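Local coordinates for protein methyltransferase (Streptococcus mutans, PDB 2B78) that is probably an S-adenosylmethionine-dependent methyltransferase, perhaps acting on RNA as its relatives do, at residues 276-279 with 280-284; 303-306 with 307-310; 347-351 with 352-356. All blocks are in the same frame, centred on the assembly; numbering follows the deposited sequence.

Interaction 1: 276-279 with 280-284; sequences FKYA and RRHHL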
loop_
_atom_site.group_PDB
_atom_site.type_symbol
_atom_site.label_atom_id
_atom_site.label_comp_id
_atom_site.label_asym_id
_atom_site.label_seq_id
_atom_site.Cartn_x
_atom_site.Cartn_y
_atom_site.Cartn_z
ATOM N N PHE A 276 9.911 11.790 20.442
ATOM C CA PHE A 276 8.828 12.278 21.285
ATOM C C PHE A 276 9.440 12.885 22.536
ATOM O O PHE A 276 9.062 13.980 22.958
ATOM C CB PHE A 276 7.869 11.142 21.670
ATOM C CG PHE A 276 6.817 10.843 20.627
ATOM C CD1 PHE A 276 6.090 11.873 20.037
ATOM C CD2 PHE A 276 6.520 9.525 20.280
ATOM C CE1 PHE A 276 5.080 11.597 19.114
ATOM C CE2 PHE A 276 5.511 9.237 19.362
ATOM C CZ PHE A 276 4.789 10.274 18.777
ATOM N N LYS A 277 10.403 12.176 23.118
ATOM C CA LYS A 277 11.088 12.642 24.320
ATOM C C LYS A 277 11.899 13.922 24.082
ATOM O O LYS A 277 11.980 14.798 24.948
ATOM C CB LYS A 277 12.016 11.541 24.846
ATOM C CG LYS A 277 12.787 11.951 26.095
ATOM C CD LYS A 277 13.598 10.793 26.657
ATOM C CE LYS A 277 14.252 11.175 27.973
ATOM N NZ LYS A 277 15.024 10.048 28.558
ATOM N N TYR A 278 12.522 14.010 22.914
ATOM C CA TYR A 278 13.325 15.171 22.533
ATOM C C TYR A 278 12.413 16.384 22.406
ATOM O O TYR A 278 12.748 17.499 22.825
ATOM C CB TYR A 278 14.000 14.910 21.183
ATOM C CG TYR A 278 15.065 15.919 20.806
ATOM C CD1 TYR A 278 16.303 15.920 21.446
ATOM C CD2 TYR A 278 14.839 16.865 19.809
ATOM C CE1 TYR A 278 17.297 16.840 21.101
ATOM C CE2 TYR A 278 15.823 17.795 19.456
ATOM C CZ TYR A 278 17.049 17.773 20.106
ATOM O OH TYR A 278 18.035 18.681 19.766
ATOM N N ALA A 279 11.250 16.154 21.814
ATOM C CA ALA A 279 10.268 17.207 21.595
ATOM C C ALA A 279 9.732 17.745 22.919
ATOM O O ALA A 279 9.549 18.956 23.086
ATOM C CB ALA A 279 9.131 16.663 20.748
ATOM N N ARG A 280 9.469 16.838 23.853
ATOM C CA ARG A 280 8.975 17.239 25.165
ATOM C C ARG A 280 10.052 18.066 25.860
ATOM O O ARG A 280 9.773 19.125 26.433
ATOM C CB ARG A 280 8.636 16.006 26.007
ATOM C CG ARG A 280 7.460 15.186 25.485
ATOM C CD ARG A 280 6.973 14.217 26.556
ATOM N NE ARG A 280 7.915 13.130 26.827
ATOM C CZ ARG A 280 7.951 11.985 26.152
ATOM N NH1 ARG A 280 7.099 11.772 25.157
ATOM N NH2 ARG A 280 8.828 11.041 26.479
ATOM N N ARG A 281 11.287 17.577 25.787
ATOM C CA ARG A 281 12.435 18.241 26.396
ATOM C C ARG A 281 12.675 19.656 25.875
ATOM O O ARG A 281 13.000 20.568 26.649
ATOM C CB ARG A 281 13.686 17.384 26.174
ATOM C CG ARG A 281 15.007 18.049 26.566
ATOM C CD ARG A 281 16.185 17.127 26.264
ATOM N NE ARG A 281 16.071 15.838 26.955
ATOM C CZ ARG A 281 15.834 14.662 26.367
ATOM N NH1 ARG A 281 15.682 14.565 25.044
ATOM N NH2 ARG A 281 15.740 13.566 27.113
ATOM N N HIS A 282 12.501 19.848 24.570
ATOM C CA HIS A 282 12.723 21.151 23.947
ATOM C C HIS A 282 11.463 21.962 23.649
ATOM O O HIS A 282 11.511 22.982 22.939
ATOM C CB HIS A 282 13.558 20.954 22.682
ATOM C CG HIS A 282 14.934 20.431 22.961
ATOM N ND1 HIS A 282 15.924 21.212 23.519
ATOM C CD2 HIS A 282 15.466 19.194 22.813
ATOM C CE1 HIS A 282 17.007 20.478 23.704
ATOM N NE2 HIS A 282 16.756 19.249 23.283
ATOM N N HIS A 283 10.344 21.515 24.212
ATOM C CA HIS A 283 9.052 22.184 24.055
ATOM C C HIS A 283 8.649 22.384 22.604
ATOM O O HIS A 283 8.105 23.432 22.240
ATOM C CB HIS A 283 9.075 23.540 24.766
ATOM C CG HIS A 283 9.186 23.435 26.257
ATOM N ND1 HIS A 283 9.488 24.515 27.060
ATOM C CD2 HIS A 283 9.028 22.379 27.089
ATOM C CE1 HIS A 283 9.515 24.125 28.323
ATOM N NE2 HIS A 283 9.238 22.834 28.368
ATOM N N LEU A 284 8.898 21.376 21.781
ATOM C CA LEU A 284 8.555 21.456 20.370
ATOM C C LEU A 284 7.112 21.006 20.125
ATOM O O LEU A 284 6.753 19.874 20.445
ATOM C CB LEU A 284 9.510 20.586 19.554
ATOM C CG LEU A 284 11.001 20.866 19.713
ATOM C CD1 LEU A 284 11.804 19.880 18.862
ATOM C CD2 LEU A 284 11.290 22.306 19.313
#

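Interaction 2: 303-306 with 307-310; sequences VFSV and SKDY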
loop_
_atom_site.group_PDB
_atom_site.type_symbol
_atom_site.label_atom_id
_atom_site.label_comp_id
_atom_site.label_asym_id
_atom_site.label_seq_id
_atom_site.Cartn_x
_atom_site.Cartn_y
_atom_site.Cartn_z
ATOM N N VAL A 303 9.178 -4.644 12.764
ATOM C CA VAL A 303 8.758 -3.252 12.829
ATOM C C VAL A 303 7.500 -2.964 13.680
ATOM O O VAL A 303 6.593 -3.803 13.813
ATOM C CB VAL A 303 8.560 -2.709 11.394
ATOM C CG1 VAL A 303 7.449 -3.482 10.693
ATOM C CG2 VAL A 303 8.260 -1.212 11.425
ATOM N N PHE A 304 7.471 -1.771 14.262
ATOM C CA PHE A 304 6.371 -1.307 15.106
ATOM C C PHE A 304 5.065 -2.108 15.011
ATOM O O PHE A 304 4.544 -2.353 13.918
ATOM C CB PHE A 304 6.103 0.171 14.798
ATOM C CG PHE A 304 5.148 0.826 15.746
ATOM C CD1 PHE A 304 3.780 0.592 15.653
ATOM C CD2 PHE A 304 5.618 1.663 16.750
ATOM C CE1 PHE A 304 2.893 1.182 16.546
ATOM C CE2 PHE A 304 4.739 2.258 17.652
ATOM C CZ PHE A 304 3.372 2.016 17.548
ATOM N N SER A 305 4.541 -2.508 16.170
ATOM C CA SER A 305 3.290 -3.265 16.252
ATOM C C SER A 305 2.091 -2.328 16.289
ATOM O O SER A 305 1.781 -1.747 17.328
ATOM C CB SER A 305 3.272 -4.136 17.512
ATOM O OG SER A 305 1.976 -4.679 17.736
ATOM N N VAL A 306 1.417 -2.181 15.155
ATOM C CA VAL A 306 0.248 -1.315 15.075
ATOM C C VAL A 306 -0.883 -1.814 15.965
ATOM O O VAL A 306 -1.417 -1.075 16.795
ATOM C CB VAL A 306 -0.275 -1.226 13.623
ATOM C CG1 VAL A 306 -1.596 -0.464 13.581
ATOM C CG2 VAL A 306 0.763 -0.533 12.752
ATOM N N SER A 307 -1.240 -3.080 15.784
ATOM C CA SER A 307 -2.318 -3.690 16.540
ATOM C C SER A 307 -2.169 -3.524 18.044
ATOM O O SER A 307 -3.168 -3.445 18.757
ATOM C CB SER A 307 -2.413 -5.180 16.201
ATOM O OG SER A 307 -1.226 -5.862 16.576
ATOM N N LYS A 308 -0.929 -3.444 18.526
ATOM C CA LYS A 308 -0.694 -3.325 19.961
ATOM C C LYS A 308 -0.215 -1.984 20.518
ATOM O O LYS A 308 -0.659 -1.571 21.589
ATOM C CB LYS A 308 0.294 -4.409 20.415
ATOM C CG LYS A 308 -0.313 -5.788 20.643
ATOM C CD LYS A 308 -1.024 -6.339 19.413
ATOM C CE LYS A 308 -1.622 -7.710 19.703
ATOM N NZ LYS A 308 -2.385 -8.263 18.547
ATOM N N ASP A 309 0.680 -1.304 19.805
ATOM C CA ASP A 309 1.233 -0.050 20.316
ATOM C C ASP A 309 0.837 1.252 19.630
ATOM O O ASP A 309 1.347 2.319 19.989
ATOM C CB ASP A 309 2.763 -0.131 20.332
ATOM C CG ASP A 309 3.282 -1.372 21.024
ATOM O OD1 ASP A 309 2.649 -1.819 22.000
ATOM O OD2 ASP A 309 4.338 -1.892 20.594
ATOM N N TYR A 310 -0.060 1.202 18.656
ATOM C CA TYR A 310 -0.429 2.443 17.984
ATOM C C TYR A 310 -0.923 3.510 18.972
ATOM O O TYR A 310 -0.638 4.701 18.798
ATOM C CB TYR A 310 -1.492 2.182 16.911
ATOM C CG TYR A 310 -1.451 3.197 15.781
ATOM C CD1 TYR A 310 -0.791 2.913 14.581
ATOM C CD2 TYR A 310 -2.019 4.457 15.937
ATOM C CE1 TYR A 310 -0.703 3.875 13.561
ATOM C CE2 TYR A 310 -1.935 5.419 14.932
ATOM C CZ TYR A 310 -1.278 5.122 13.752
ATOM O OH TYR A 310 -1.200 6.078 12.768
#

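Interaction 3: 347-351 with 352-356; sequences KGFGK and QKHTY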
loop_
_atom_site.group_PDB
_atom_site.type_symbol
_atom_site.label_atom_id
_atom_site.label_comp_id
_atom_site.label_asym_id
_atom_site.label_seq_id
_atom_site.Cartn_x
_atom_site.Cartn_y
_atom_site.Cartn_z
ATOM N N LYS A 347 -7.842 4.778 22.392
ATOM C CA LYS A 347 -7.052 4.406 23.560
ATOM C C LYS A 347 -5.987 5.467 23.834
ATOM O O LYS A 347 -5.749 5.834 24.981
ATOM C CB LYS A 347 -6.395 3.036 23.338
ATOM C CG LYS A 347 -5.754 2.441 24.582
ATOM C CD LYS A 347 -5.182 1.055 24.317
ATOM C CE LYS A 347 -4.401 0.532 25.528
ATOM N NZ LYS A 347 -3.878 -0.855 25.316
ATOM N N GLY A 348 -5.354 5.964 22.775
ATOM C CA GLY A 348 -4.336 6.989 22.943
ATOM C C GLY A 348 -4.886 8.338 23.385
ATOM O O GLY A 348 -4.226 9.076 24.123
ATOM N N PHE A 349 -6.089 8.678 22.925
ATOM C CA PHE A 349 -6.714 9.948 23.281
ATOM C C PHE A 349 -7.192 10.003 24.722
ATOM O O PHE A 349 -7.282 11.085 25.305
ATOM C CB PHE A 349 -7.911 10.237 22.370
ATOM C CG PHE A 349 -7.578 11.081 21.182
ATOM C CD1 PHE A 349 -7.499 12.459 21.297
ATOM C CD2 PHE A 349 -7.329 10.495 19.947
ATOM C CE1 PHE A 349 -7.177 13.245 20.204
ATOM C CE2 PHE A 349 -7.005 11.277 18.842
ATOM C CZ PHE A 349 -6.928 12.653 18.973
ATOM N N GLY A 350 -7.502 8.846 25.299
ATOM C CA GLY A 350 -7.999 8.849 26.662
ATOM C C GLY A 350 -9.282 9.658 26.658
ATOM O O GLY A 350 -10.111 9.489 25.761
ATOM N N LYS A 351 -9.461 10.544 27.628
ATOM C CA LYS A 351 -10.683 11.337 27.650
ATOM C C LYS A 351 -10.532 12.711 27.012
ATOM O O LYS A 351 -11.431 13.542 27.101
ATOM C CB LYS A 351 -11.229 11.458 29.083
ATOM C CG LYS A 351 -10.197 11.737 30.172
ATOM C CD LYS A 351 -10.867 11.713 31.549
ATOM C CE LYS A 351 -9.873 11.962 32.675
ATOM N NZ LYS A 351 -10.522 11.970 34.022
ATOM N N GLN A 352 -9.399 12.953 26.357
ATOM C CA GLN A 352 -9.204 14.243 25.697
ATOM C C GLN A 352 -10.197 14.308 24.540
ATOM O O GLN A 352 -10.318 13.358 23.766
ATOM C CB GLN A 352 -7.766 14.374 25.187
ATOM C CG GLN A 352 -7.525 15.601 24.311
ATOM C CD GLN A 352 -6.052 15.851 24.045
ATOM O OE1 GLN A 352 -5.244 14.919 24.022
ATOM N NE2 GLN A 352 -5.696 17.116 23.830
ATOM N N LYS A 353 -10.918 15.419 24.429
ATOM C CA LYS A 353 -11.913 15.568 23.371
ATOM C C LYS A 353 -11.308 15.667 21.975
ATOM O O LYS A 353 -10.253 16.268 21.784
ATOM C CB LYS A 353 -12.792 16.788 23.649
ATOM C CG LYS A 353 -13.560 16.690 24.966
ATOM C CD LYS A 353 -14.444 17.911 25.208
ATOM C CE LYS A 353 -13.630 19.196 25.309
ATOM N NZ LYS A 353 -14.490 20.382 25.594
ATOM N N HIS A 354 -11.987 15.059 21.003
ATOM C CA HIS A 354 -11.532 15.065 19.614
ATOM C C HIS A 354 -12.671 14.738 18.655
ATOM O O HIS A 354 -13.691 14.178 19.053
ATOM C CB HIS A 354 -10.398 14.055 19.415
ATOM C CG HIS A 354 -10.762 12.653 19.790
ATOM N ND1 HIS A 354 -10.897 12.242 21.098
ATOM C CD2 HIS A 354 -11.021 11.565 19.026
ATOM C CE1 HIS A 354 -11.220 10.961 21.124
ATOM N NE2 HIS A 354 -11.302 10.527 19.880
ATOM N N THR A 355 -12.481 15.082 17.384
ATOM C CA THR A 355 -13.492 14.841 16.358
ATOM C C THR A 355 -12.872 14.187 15.128
ATOM O O THR A 355 -11.817 14.619 14.663
ATOM C CB THR A 355 -14.127 16.166 15.901
ATOM O OG1 THR A 355 -14.517 16.930 17.049
ATOM C CG2 THR A 355 -15.345 15.900 15.028
ATOM N N TYR A 356 -13.514 13.146 14.609
ATOM C CA TYR A 356 -13.014 12.494 13.403
ATOM C C TYR A 356 -13.541 13.266 12.200
ATOM O O TYR A 356 -14.754 13.318 11.959
ATOM C CB TYR A 356 -13.487 11.046 13.332
ATOM C CG TYR A 356 -12.735 10.127 14.259
ATOM C CD1 TYR A 356 -11.621 9.412 13.812
ATOM C CD2 TYR A 356 -13.128 9.976 15.588
ATOM C CE1 TYR A 356 -10.921 8.569 14.664
ATOM C CE2 TYR A 356 -12.435 9.141 16.451
ATOM C CZ TYR A 356 -11.333 8.441 15.986
ATOM O OH TYR A 356 -10.639 7.631 16.847
HETATM O O HOH W 1 -4.660 12.354 25.477
#

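Interaction 1: 276-279 with 280-284
A Schellman motif closes helix 272-281 here, with Leu284 N reaching back to Ala279 O at 2.8 Å (N-H...O angle 160°). His283, whose phi is positive, turns the chain out of the helix, and its N gives a weak companion bond to Arg280 O. The methylene group of Leu284 comes down beside the methyl of Ala279, CB to CB 4.1 Å, the apolar contact that commonly accompanies this motif. One turn earlier the ordinary helical ladder still runs, with Arg280 N, Arg281 N and His282 N donating to Phe276 O, Lys277 O and Tyr278 O.

The imidazole of His282 crosses one face of the Tyr278 ring obliquely, the planes 54° apart; CD2 of His282 sits over the ring centre and its NE2 is 3.3 Å from Tyr278 CE1. Arg280 bends at chi3 (-70°), which folds its guanidinium back over the helix, one face covering Phe276 O and Lys277 CA, with NH1 3.6 Å from Phe276 CB. That NH1 is hydrogen-bonded to Gln316 OE1. On the exposed flank Lys277 and Arg281 run close together, though the exact placing of their ends is doubtful.

Phe276 faces inward, against Leu313 and Gln316 of helix 306-319 and against Ile320. Its side chain is also about 4 Å from that of Val272, a residue that binds S-adenosyl-L-homocysteine. Past Leu284 the chain enters strand 286-291 in the middle of the methyltransferase sheet, so this cap makes the turn from helix to strand.

Interaction 2: 303-306 with 307-310
Phe304 meets Asp309 and Tyr310 where the loop after strand 286-291 becomes helix 306-319, a helix N-terminus capped by a serine in the Rossmann-like methyltransferase domain. With CG anti to the backbone N (chi1 -171°), the phenyl ring lies alongside the first turn and offers its edge to the backbone: Phe304 CZ is 3.2 Å from Asp309 O, near the ring plane, and the N of Tyr310 also lies at that edge. The same CZ touches Asp309 CB at 3.6 Å. The Phe304 side chain is about 7 Å from that of Val272, which binds S-adenosyl-L-homocysteine.

Ser305 is the N-cap. Its OG accepts from Lys308 N at 3.3 Å, with a bent N-H...O angle of 136°, and so provides an acceptor for an amide that has no preceding helical turn. Its carbonyl takes the first strong helical bond, Asp309 N to Ser305 O at 2.7 Å, plus a weak one from Lys308 N. The carboxylate of Asp309 stands at this end of the helix, where the dipole would be expected to stabilise its negative charge.

Val306 is the first helical residue, and its O accepts from Tyr310 N at 3.2 Å. The Tyr310 hydroxyl is hydrogen-bonded to Ser330 O, near the end of strand 325-331, and its ring meets Phe341 edge-to-face. Val306 also packs on that strand, through Thr331. Side by side and pointing the same way, the valine and tyrosine side chains touch through Val306 CG1 and Tyr310 CD1, 3.6 Å apart.

Interaction 3: 347-351 with 352-356
Phe349 and His354 stack face to face across the turn that leads from helix 338-349 into strand 355-360. Their centroids are 3.8 Å apart and the planes are 16° from parallel. His354 CG lies over the centre of the phenyl ring, whereas Phe349 CG falls toward the rim of the imidazole, so the overlap is uneven. His354 CB adds a CH-pi contact over the same phenyl face, 3.9 Å from the ring centroid.

The histidine takes the less common rotamer with CG between its backbone N and carbonyl carbon (chi1 57°), which folds the ring back along the preceding residues. There ND1 donates to Gln352 O at 2.9 Å, nearly straight at 160° and in both the carbonyl plane and the ring plane. NE2 is hydrogen-bonded to Glu346 OE2. Gripped at both nitrogens, the imidazole has its rotation fixed, and the nearby carboxylate could raise its affinity for a proton.

The turn itself is type II', from Phe349 to Gln352, with Gly350 supplying the positive phi. Gln352 N closes it onto Phe349 O at 3.0 Å. The Gln352 side chain is extended, and this carries its amide back beside the helix end; a water there donates to both Phe349 O (2.9 Å) and Gln352 OE1 (3.0 Å).

Beyond the stack, Phe349 packs on Ile314 and Leu318 of helix 306-319, and the side chains of Phe349 and His354 both touch Ile383 of strand 379-384. Glu346 also bonds Tyr356 OH, joining helix 338-349 to strand 355-360, at one edge of the sheet.

How the interactions relate
All three contacts belong to the methyltransferase domain built on the seven-stranded mixed sheet, and they follow one another along the chain: interaction 1 ends helix 272-281, interaction 2 starts helix 306-319, interaction 3 ends helix 338-349. Their centres are about 22 Å (1 and 2), 21 Å (1 and 3) and 18 Å (2 and 3) apart, and none touches another. Helix 306-319 connects them: interaction 2 is its first turn, and side chains of the other two pack against it farther along. Interactions 1 and 2 each place a phenylalanine near Val272 of the cofactor site, whereas interaction 3 lies away from it, beside edge strand 355-360.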